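Local coordinates for radical SAM domain protein (Methanothrix thermoacetophila, PDB 6Y1X) that probably acts as the radical SAM carbide synthase NifB, carrying iron-sulfur clusters and helping to build the precursor of the nitrogenase iron-molybdenum cofactor, at residues Glu114-Glu119 with Ile139-Leu144; Asn166-Thr171 with Asp226-Asp231; Leu220-Asn225 with Met247-Gln252. One frame throughout, in Å; residues are numbered along the deposited sequence.

Interaction 1: Glu114-Glu119 with Ile139-Leu144; sequences EPLANE and ISTNGL
The carboxylate of Glu-114 reaches over the end of strand 136-141 and divides its two oxygens between Thr-141 and Asn-142. OE2 takes the hydroxyl of Thr-141, with OG1 2.6 Å away on the syn side and somewhat out of the carboxylate plane. OE1 accepts the backbone N of Asn-142 at 2.8 Å, a nearly straight bond (166°) that arrives from above the plane. With CG anti to the backbone N (chi1 162°) and a bend at chi2, the Glu-114 chain curls back, which also lets OE2 accept Leu-116 N at 3.1 Å from the face opposite the threonine hydroxyl. Three donors thus fix the carboxylate's rotation, and the amide of Asn-142 lies stacked on it, the two planes 27° apart.

Thr-141 and Asn-142 then turn the chain away from the strand: Thr-141 OG1 also accepts Gly-143 N at 2.9 Å in an ST turn, and Asn-142 OD1 accepts Leu-144 N in an Asx turn. This is the C-terminal edge of the parallel sheet of the radical SAM fold, where Ser-140 and Asn-142 each touch a different iron-sulfur cluster and Glu-114 lies beside the cluster ligand Cys-59. Were Glu-114 replaced by alanine, the Thr-141 hydroxyl and the Asn-142 N-H would probably lose their acceptors, and the Asn-142 amide the group stacked on it.

Pro-115 sets the edge of its ring against the strand, CG 3.1 Å from Ser-140 O, a buried carbonyl that has no polar partner. Leu-116 spreads its two methyls over Ile-139 and Thr-141, two residues apart on the strand: CD1 lies 3.4 Å from Thr-141 OG1, while CD2 meets Ile-139 CD1 at 4.1 Å, the two side chains crossing at about a right angle. Leu-153 of helix 146-156 packs against both Leu-116 and Ile-139.

Interaction 2: Asn166-Thr171 with Asp226-Asp231; sequences NAVDPT and DKHVFD
Two loops that follow neighbouring strands of the parallel sheet, each running into a helix, are joined here by the ring of His-228 set against the backbone of Ala-167 to Asp-169. NE2 of His-228 accepts Val-168 N at 2.9 Å, the donor close to the ring plane and the bond fairly straight (156°). The next amide, Asp-169 N, makes a weak and more bent second bond to the same NE2 at 3.3 Å. Because NE2 accepts, its proton is absent, and the imidazole should be neutral with hydrogen on ND1.

CG of His-228 is anti to the backbone N (chi1 -178°), which extends the ring across to the other loop. Its NE2 edge then meets Ala-167 CA, nearly in the ring plane at 3.7 Å from CD2. Val-168 CG2 lies 3.4 Å from His-228 CE1 and also approaches Asp-231 CB on the following helix, at 4.2 Å. CB of Asp-169 comes to 3.6 Å from the same CE1, but its carboxylate turns away toward Thr-171, where OD1 accepts both Thr-171 N at 2.8 Å and the Thr-171 hydroxyl. Asp-231 is instead paired with Arg-234, and Ile-172 packs on His-228. The bond from Asp-169 OD1 to Thr-171 N is that of a classic helix N-cap, here opening helix 170-173.

Interaction 3: Leu220-Asn225 with Met247-Gln252; sequences LIPGIN and MPLIPQ
Leu-220 holds the last parallel bridge to strand 243-248, pairing with Pro-248, whose CA is 4.9 Å from its own CA. Leu-220 N gives a short, almost straight bond (174°) to Met-247 O at 2.6 Å, and Leu-220 O accepts Leu-249 N at 3.1 Å, with the donor tilted from the carbonyl plane. The two bonds bracket Pro-248, which has no N-H of its own to offer. CB of Leu-249 sits 3.3 Å from that same Leu-220 O. CG of Leu-249 is anti to the backbone N (chi1 170°), and the chain runs on so that CD2 meets the next two residues: Ile-221 through CG2 at 4.3 Å, then Pro-222 at the CD corner of its ring, 4.4 Å away.

Past Pro-222 the chain turns through Gly-223, whose positive phi suits glycine, and comes back to Asn-225. There OD1 accepts Ile-221 N at 2.8 Å, while Ile-221 O receives both Ile-224 N and Asn-225 N, tying off the loop. Strand 213-220 thus ends beside strand 243-248, an outermost strand of the parallel sheet, with Ile-269 of helix 263-273 lying against Leu-220 and Lys-266 of the same helix against Pro-248.

All three contacts lie at the ends of strands of the parallel sheet of the radical SAM fold, or on the loops and first helical turns that follow them. Interactions 2 and 3 adjoin, their centres 12 Å apart: Asn-225 ND2 reaches Asn-166 O at 3.0 Å, probably a hydrogen bond, and Leu-220 CD1 packs on Asp-226 CA at 3.7 Å. Interaction 1 stands apart, its centre 21 Å from that of interaction 2 and 22 Å from that of interaction 3. It is the one that touches both iron-sulfur clusters. The others come near with single side chains: Asn-166 is about 7 Å from a bound cluster and Met-247 about 9 Å.

Interaction 1: Glu114-Glu119 with Ile139-Leu144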
loop_
_atom_site.group_PDB
_atom_site.type_symbol
_atom_site.label_atom_id
_atom_site.label_comp_id
_atom_site.label_asym_id
_atom_site.label_seq_id
_atom_site.Cartn_x
_atom_site.Cartn_y
_atom_site.Cartn_z
ATOM N N GLU A 114 -8.488 3.855 -2.914
ATOM C CA GLU A 114 -7.578 2.930 -3.569
ATOM C C GLU A 114 -6.980 3.651 -4.764
ATOM O O GLU A 114 -7.719 3.989 -5.702
ATOM C CB GLU A 114 -8.326 1.676 -4.028
ATOM C CG GLU A 114 -7.614 0.824 -5.095
ATOM C CD GLU A 114 -6.176 0.474 -4.743
ATOM O OE1 GLU A 114 -5.879 0.316 -3.539
ATOM O OE2 GLU A 114 -5.339 0.358 -5.669
ATOM N N PRO A 115 -5.680 3.957 -4.755
ATOM C CA PRO A 115 -5.093 4.727 -5.864
ATOM C C PRO A 115 -5.390 4.172 -7.251
ATOM O O PRO A 115 -5.720 4.948 -8.153
ATOM C CB PRO A 115 -3.599 4.700 -5.523
ATOM C CG PRO A 115 -3.612 4.750 -4.015
ATOM C CD PRO A 115 -4.714 3.766 -3.658
ATOM N N LEU A 116 -5.315 2.854 -7.447
ATOM C CA LEU A 116 -5.483 2.318 -8.794
ATOM C C LEU A 116 -6.930 2.311 -9.270
ATOM O O LEU A 116 -7.167 2.054 -10.453
ATOM C CB LEU A 116 -4.909 0.903 -8.887
ATOM C CG LEU A 116 -3.449 0.707 -8.469
ATOM C CD1 LEU A 116 -3.005 -0.723 -8.715
ATOM C CD2 LEU A 116 -2.557 1.670 -9.228
ATOM N N ALA A 117 -7.892 2.613 -8.399
ATOM C CA ALA A 117 -9.297 2.661 -8.778
ATOM C C ALA A 117 -9.726 4.048 -9.237
ATOM O O ALA A 117 -10.919 4.273 -9.454
ATOM C CB ALA A 117 -10.184 2.199 -7.617
ATOM N N ASN A 118 -8.787 4.980 -9.380
ATOM C CA ASN A 118 -9.103 6.364 -9.703
ATOM C C ASN A 118 -8.205 6.803 -10.845
ATOM O O ASN A 118 -6.977 6.755 -10.716
ATOM C CB ASN A 118 -8.884 7.282 -8.495
ATOM C CG ASN A 118 -9.830 6.988 -7.356
ATOM O OD1 ASN A 118 -10.835 7.668 -7.183
ATOM N ND2 ASN A 118 -9.470 6.012 -6.525
ATOM N N GLU A 119 -8.805 7.222 -11.965
ATOM C CA GLU A 119 -7.983 7.676 -13.081
ATOM C C GLU A 119 -7.128 8.874 -12.693
ATOM O O GLU A 119 -6.047 9.068 -13.259
ATOM C CB GLU A 119 -8.852 8.008 -14.295
ATOM C CG GLU A 119 -9.476 6.784 -14.932
ATOM C CD GLU A 119 -8.433 5.757 -15.354
ATOM O OE1 GLU A 119 -8.677 4.546 -15.152
ATOM O OE2 GLU A 119 -7.376 6.154 -15.897
ATOM N N ILE A 139 3.424 4.420 -5.240
ATOM C CA ILE A 139 1.996 4.214 -5.043
ATOM C C ILE A 139 1.791 3.096 -4.037
ATOM O O ILE A 139 2.606 2.176 -3.919
ATOM C CB ILE A 139 1.233 3.892 -6.358
ATOM C CG1 ILE A 139 1.681 2.554 -6.959
ATOM C CG2 ILE A 139 1.361 5.003 -7.367
ATOM C CD1 ILE A 139 0.690 1.423 -6.738
ATOM N N SER A 140 0.670 3.179 -3.330
ATOM C CA SER A 140 0.155 2.133 -2.468
ATOM C C SER A 140 -1.107 1.572 -3.110
ATOM O O SER A 140 -1.820 2.284 -3.822
ATOM C CB SER A 140 -0.145 2.683 -1.064
ATOM O OG SER A 140 -0.888 1.761 -0.279
ATOM N N THR A 141 -1.356 0.282 -2.909
ATOM C CA THR A 141 -2.541 -0.333 -3.488
ATOM C C THR A 141 -2.964 -1.522 -2.642
ATOM O O THR A 141 -2.140 -2.156 -1.983
ATOM C CB THR A 141 -2.301 -0.782 -4.941
ATOM O OG1 THR A 141 -3.485 -1.404 -5.467
ATOM C CG2 THR A 141 -1.138 -1.760 -5.030
ATOM N N ASN A 142 -4.261 -1.818 -2.664
ATOM C CA ASN A 142 -4.721 -3.085 -2.117
ATOM C C ASN A 142 -4.454 -4.244 -3.073
ATOM O O ASN A 142 -4.676 -5.401 -2.703
ATOM C CB ASN A 142 -6.204 -2.998 -1.726
ATOM C CG ASN A 142 -7.123 -2.690 -2.905
ATOM O OD1 ASN A 142 -6.904 -3.135 -4.030
ATOM N ND2 ASN A 142 -8.162 -1.916 -2.639
ATOM N N GLY A 143 -3.996 -3.958 -4.294
ATOM C CA GLY A 143 -3.552 -4.985 -5.213
ATOM C C GLY A 143 -4.596 -5.491 -6.180
ATOM O O GLY A 143 -4.236 -6.184 -7.143
ATOM N N LEU A 144 -5.879 -5.192 -5.953
ATOM C CA LEU A 144 -6.923 -5.760 -6.803
ATOM C C LEU A 144 -6.743 -5.362 -8.263
ATOM O O LEU A 144 -6.892 -6.198 -9.160
ATOM C CB LEU A 144 -8.305 -5.338 -6.310
ATOM C CG LEU A 144 -9.460 -5.908 -7.140
ATOM C CD1 LEU A 144 -9.498 -7.435 -7.114
ATOM C CD2 LEU A 144 -10.784 -5.326 -6.664
#

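Interaction 2: Asn166-Thr171 with Asp226-Asp231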
loop_
_atom_site.group_PDB
_atom_site.type_symbol
_atom_site.label_atom_id
_atom_site.label_comp_id
_atom_site.label_asym_id
_atom_site.label_seq_id
_atom_site.Cartn_x
_atom_site.Cartn_y
_atom_site.Cartn_z
ATOM N N ASN A 166 -2.896 -9.136 3.248
ATOM C CA ASN A 166 -3.244 -9.555 4.595
ATOM C C ASN A 166 -3.448 -11.055 4.705
ATOM O O ASN A 166 -3.646 -11.558 5.815
ATOM C CB ASN A 166 -4.512 -8.832 5.057
ATOM C CG ASN A 166 -4.279 -7.359 5.299
ATOM O OD1 ASN A 166 -3.192 -6.956 5.717
ATOM N ND2 ASN A 166 -5.289 -6.544 5.021
ATOM N N ALA A 167 -3.431 -11.768 3.580
ATOM C CA ALA A 167 -3.621 -13.208 3.560
ATOM C C ALA A 167 -3.123 -13.754 2.228
ATOM O O ALA A 167 -3.282 -13.109 1.192
ATOM C CB ALA A 167 -5.095 -13.580 3.768
ATOM N N VAL A 168 -2.520 -14.940 2.269
ATOM C CA VAL A 168 -2.243 -15.729 1.074
ATOM C C VAL A 168 -3.070 -17.004 1.065
ATOM O O VAL A 168 -2.870 -17.873 0.209
ATOM C CB VAL A 168 -0.744 -16.037 0.913
ATOM C CG1 VAL A 168 0.042 -14.750 0.674
ATOM C CG2 VAL A 168 -0.209 -16.792 2.125
ATOM N N ASP A 169 -3.987 -17.139 2.016
ATOM C CA ASP A 169 -4.988 -18.193 2.046
ATOM C C ASP A 169 -6.346 -17.511 1.954
ATOM O O ASP A 169 -6.690 -16.714 2.844
ATOM C CB ASP A 169 -4.867 -19.001 3.342
ATOM C CG ASP A 169 -5.880 -20.132 3.445
ATOM O OD1 ASP A 169 -7.042 -19.976 3.012
ATOM O OD2 ASP A 169 -5.504 -21.192 3.989
ATOM N N PRO A 170 -7.156 -17.789 0.927
ATOM C CA PRO A 170 -8.402 -17.033 0.763
ATOM C C PRO A 170 -9.437 -17.328 1.833
ATOM O O PRO A 170 -10.325 -16.493 2.050
ATOM C CB PRO A 170 -8.896 -17.469 -0.621
ATOM C CG PRO A 170 -8.352 -18.850 -0.770
ATOM C CD PRO A 170 -6.992 -18.809 -0.123
ATOM N N THR A 171 -9.350 -18.472 2.520
ATOM C CA THR A 171 -10.254 -18.704 3.645
ATOM C C THR A 171 -9.958 -17.749 4.791
ATOM O O THR A 171 -10.862 -17.399 5.556
ATOM C CB THR A 171 -10.168 -20.152 4.122
ATOM O OG1 THR A 171 -8.875 -20.400 4.685
ATOM C CG2 THR A 171 -10.423 -21.119 2.966
ATOM N N ASP A 226 -2.666 -13.641 12.573
ATOM C CA ASP A 226 -1.476 -13.330 13.359
ATOM C C ASP A 226 -0.447 -14.458 13.380
ATOM O O ASP A 226 0.726 -14.193 13.659
ATOM C CB ASP A 226 -1.874 -12.934 14.781
ATOM C CG ASP A 226 -2.609 -14.043 15.518
ATOM O OD1 ASP A 226 -3.665 -14.486 15.021
ATOM O OD2 ASP A 226 -2.145 -14.443 16.604
ATOM N N LYS A 227 -0.832 -15.699 13.073
ATOM C CA LYS A 227 0.173 -16.706 12.747
ATOM C C LYS A 227 0.282 -16.971 11.254
ATOM O O LYS A 227 1.323 -17.458 10.802
ATOM C CB LYS A 227 -0.086 -18.023 13.501
ATOM C CG LYS A 227 -1.437 -18.698 13.298
ATOM C CD LYS A 227 -1.535 -19.929 14.211
ATOM C CE LYS A 227 -2.569 -20.945 13.758
ATOM N NZ LYS A 227 -3.636 -20.374 12.895
ATOM N N HIS A 228 -0.749 -16.638 10.478
ATOM C CA HIS A 228 -0.674 -16.771 9.028
ATOM C C HIS A 228 0.371 -15.841 8.419
ATOM O O HIS A 228 0.840 -16.091 7.304
ATOM C CB HIS A 228 -2.052 -16.495 8.418
ATOM C CG HIS A 228 -2.109 -16.644 6.928
ATOM N ND1 HIS A 228 -1.751 -17.807 6.281
ATOM C CD2 HIS A 228 -2.524 -15.790 5.963
ATOM C CE1 HIS A 228 -1.921 -17.656 4.981
ATOM N NE2 HIS A 228 -2.391 -16.440 4.762
ATOM N N VAL A 229 0.754 -14.781 9.130
ATOM C CA VAL A 229 1.724 -13.827 8.594
ATOM C C VAL A 229 3.040 -14.515 8.250
ATOM O O VAL A 229 3.763 -14.067 7.354
ATOM C CB VAL A 229 1.926 -12.649 9.575
ATOM C CG1 VAL A 229 2.563 -13.111 10.871
ATOM C CG2 VAL A 229 2.739 -11.535 8.925
ATOM N N PHE A 230 3.375 -15.609 8.942
ATOM C CA PHE A 230 4.556 -16.386 8.570
ATOM C C PHE A 230 4.431 -16.934 7.151
ATOM O O PHE A 230 5.388 -16.877 6.366
ATOM C CB PHE A 230 4.779 -17.521 9.568
ATOM C CG PHE A 230 5.298 -17.060 10.898
ATOM C CD1 PHE A 230 6.659 -16.980 11.143
ATOM C CD2 PHE A 230 4.416 -16.737 11.921
ATOM C CE1 PHE A 230 7.135 -16.555 12.375
ATOM C CE2 PHE A 230 4.883 -16.314 13.157
ATOM C CZ PHE A 230 6.243 -16.225 13.384
ATOM N N ASP A 231 3.255 -17.465 6.802
ATOM C CA ASP A 231 3.026 -17.941 5.440
ATOM C C ASP A 231 3.094 -16.791 4.438
ATOM O O ASP A 231 3.576 -16.964 3.312
ATOM C CB ASP A 231 1.661 -18.624 5.349
ATOM C CG ASP A 231 1.651 -20.013 5.957
ATOM O OD1 ASP A 231 2.724 -20.647 6.061
ATOM O OD2 ASP A 231 0.554 -20.462 6.351
#

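Interaction 3: Leu220-Asn225 with Met247-Gln252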
loop_
_atom_site.group_PDB
_atom_site.type_symbol
_atom_site.label_atom_id
_atom_site.label_comp_id
_atom_site.label_asym_id
_atom_site.label_seq_id
_atom_site.Cartn_x
_atom_site.Cartn_y
_atom_site.Cartn_z
ATOM N N LEU A 220 -1.617 -6.778 11.147
ATOM C CA LEU A 220 -1.579 -7.899 12.076
ATOM C C LEU A 220 -2.876 -7.924 12.872
ATOM O O LEU A 220 -3.090 -7.083 13.748
ATOM C CB LEU A 220 -0.357 -7.772 12.980
ATOM C CG LEU A 220 -0.016 -8.967 13.861
ATOM C CD1 LEU A 220 0.353 -10.172 13.010
ATOM C CD2 LEU A 220 1.128 -8.582 14.785
ATOM N N ILE A 221 -3.720 -8.909 12.594
ATOM C CA ILE A 221 -5.062 -8.984 13.167
ATOM C C ILE A 221 -5.110 -10.180 14.106
ATOM O O ILE A 221 -5.185 -11.326 13.642
ATOM C CB ILE A 221 -6.134 -9.093 12.071
ATOM C CG1 ILE A 221 -5.987 -7.944 11.065
ATOM C CG2 ILE A 221 -7.521 -9.097 12.689
ATOM C CD1 ILE A 221 -6.644 -8.226 9.698
ATOM N N PRO A 222 -5.056 -9.970 15.419
ATOM C CA PRO A 222 -5.005 -11.104 16.350
ATOM C C PRO A 222 -6.205 -12.019 16.178
ATOM O O PRO A 222 -7.344 -11.563 16.043
ATOM C CB PRO A 222 -5.003 -10.426 17.723
ATOM C CG PRO A 222 -4.352 -9.113 17.470
ATOM C CD PRO A 222 -4.858 -8.687 16.113
ATOM N N GLY A 223 -5.929 -13.320 16.132
ATOM C CA GLY A 223 -6.957 -14.318 15.962
ATOM C C GLY A 223 -7.373 -14.584 14.534
ATOM O O GLY A 223 -8.144 -15.524 14.301
ATOM N N ILE A 224 -6.890 -13.805 13.566
ATOM C CA ILE A 224 -7.305 -13.984 12.181
ATOM C C ILE A 224 -6.111 -14.334 11.304
ATOM O O ILE A 224 -6.111 -15.378 10.643
ATOM C CB ILE A 224 -8.034 -12.736 11.656
ATOM C CG1 ILE A 224 -9.286 -12.484 12.501
ATOM C CG2 ILE A 224 -8.396 -12.915 10.186
ATOM C CD1 ILE A 224 -10.280 -11.548 11.879
ATOM N N ASN A 225 -5.086 -13.473 11.283
ATOM C CA ASN A 225 -3.910 -13.743 10.461
ATOM C C ASN A 225 -2.606 -13.642 11.242
ATOM O O ASN A 225 -1.534 -13.568 10.631
ATOM C CB ASN A 225 -3.861 -12.815 9.242
ATOM C CG ASN A 225 -3.596 -11.350 9.607
ATOM O OD1 ASN A 225 -3.446 -10.992 10.775
ATOM N ND2 ASN A 225 -3.507 -10.505 8.590
ATOM N N MET A 247 2.047 -4.215 10.340
ATOM C CA MET A 247 1.407 -3.126 11.053
ATOM C C MET A 247 0.390 -3.675 12.039
ATOM O O MET A 247 -0.423 -4.531 11.666
ATOM C CB MET A 247 0.713 -2.172 10.074
ATOM C CG MET A 247 1.555 -1.773 8.876
ATOM S SD MET A 247 0.616 -0.779 7.694
ATOM C CE MET A 247 -0.636 -1.943 7.186
ATOM N N PRO A 248 0.382 -3.208 13.285
ATOM C CA PRO A 248 -0.657 -3.643 14.224
ATOM C C PRO A 248 -2.034 -3.165 13.778
ATOM O O PRO A 248 -2.190 -2.062 13.250
ATOM C CB PRO A 248 -0.228 -2.999 15.548
ATOM C CG PRO A 248 0.550 -1.793 15.134
ATOM C CD PRO A 248 1.296 -2.221 13.891
ATOM N N LEU A 249 -3.028 -4.038 13.943
ATOM C CA LEU A 249 -4.417 -3.646 13.738
ATOM C C LEU A 249 -4.753 -2.382 14.517
ATOM O O LEU A 249 -4.376 -2.236 15.684
ATOM C CB LEU A 249 -5.357 -4.779 14.166
ATOM C CG LEU A 249 -6.849 -4.436 14.235
ATOM C CD1 LEU A 249 -7.424 -4.242 12.838
ATOM C CD2 LEU A 249 -7.640 -5.490 14.992
ATOM N N ILE A 250 -5.425 -1.453 13.844
ATOM C CA ILE A 250 -6.117 -0.346 14.498
ATOM C C ILE A 250 -7.577 -0.770 14.594
ATOM O O ILE A 250 -8.284 -0.757 13.577
ATOM C CB ILE A 250 -5.967 0.970 13.719
ATOM C CG1 ILE A 250 -4.491 1.319 13.511
ATOM C CG2 ILE A 250 -6.689 2.106 14.442
ATOM C CD1 ILE A 250 -3.768 1.655 14.791
ATOM N N PRO A 251 -8.061 -1.176 15.766
ATOM C CA PRO A 251 -9.407 -1.765 15.845
ATOM C C PRO A 251 -10.479 -0.763 15.437
ATOM O O PRO A 251 -10.572 0.333 15.992
ATOM C CB PRO A 251 -9.534 -2.167 17.320
ATOM C CG PRO A 251 -8.133 -2.232 17.831
ATOM C CD PRO A 251 -7.363 -1.198 17.062
ATOM N N GLN A 252 -11.300 -1.156 14.466
ATOM C CA GLN A 252 -12.251 -0.240 13.848
ATOM C C GLN A 252 -13.207 -1.058 12.995
ATOM O O GLN A 252 -12.889 -2.178 12.589
ATOM C CB GLN A 252 -11.519 0.819 13.003
ATOM C CG GLN A 252 -12.375 1.912 12.339
ATOM C CD GLN A 252 -13.292 2.647 13.303
ATOM O OE1 GLN A 252 -14.330 2.129 13.719
ATOM N NE2 GLN A 252 -12.888 3.849 13.694
#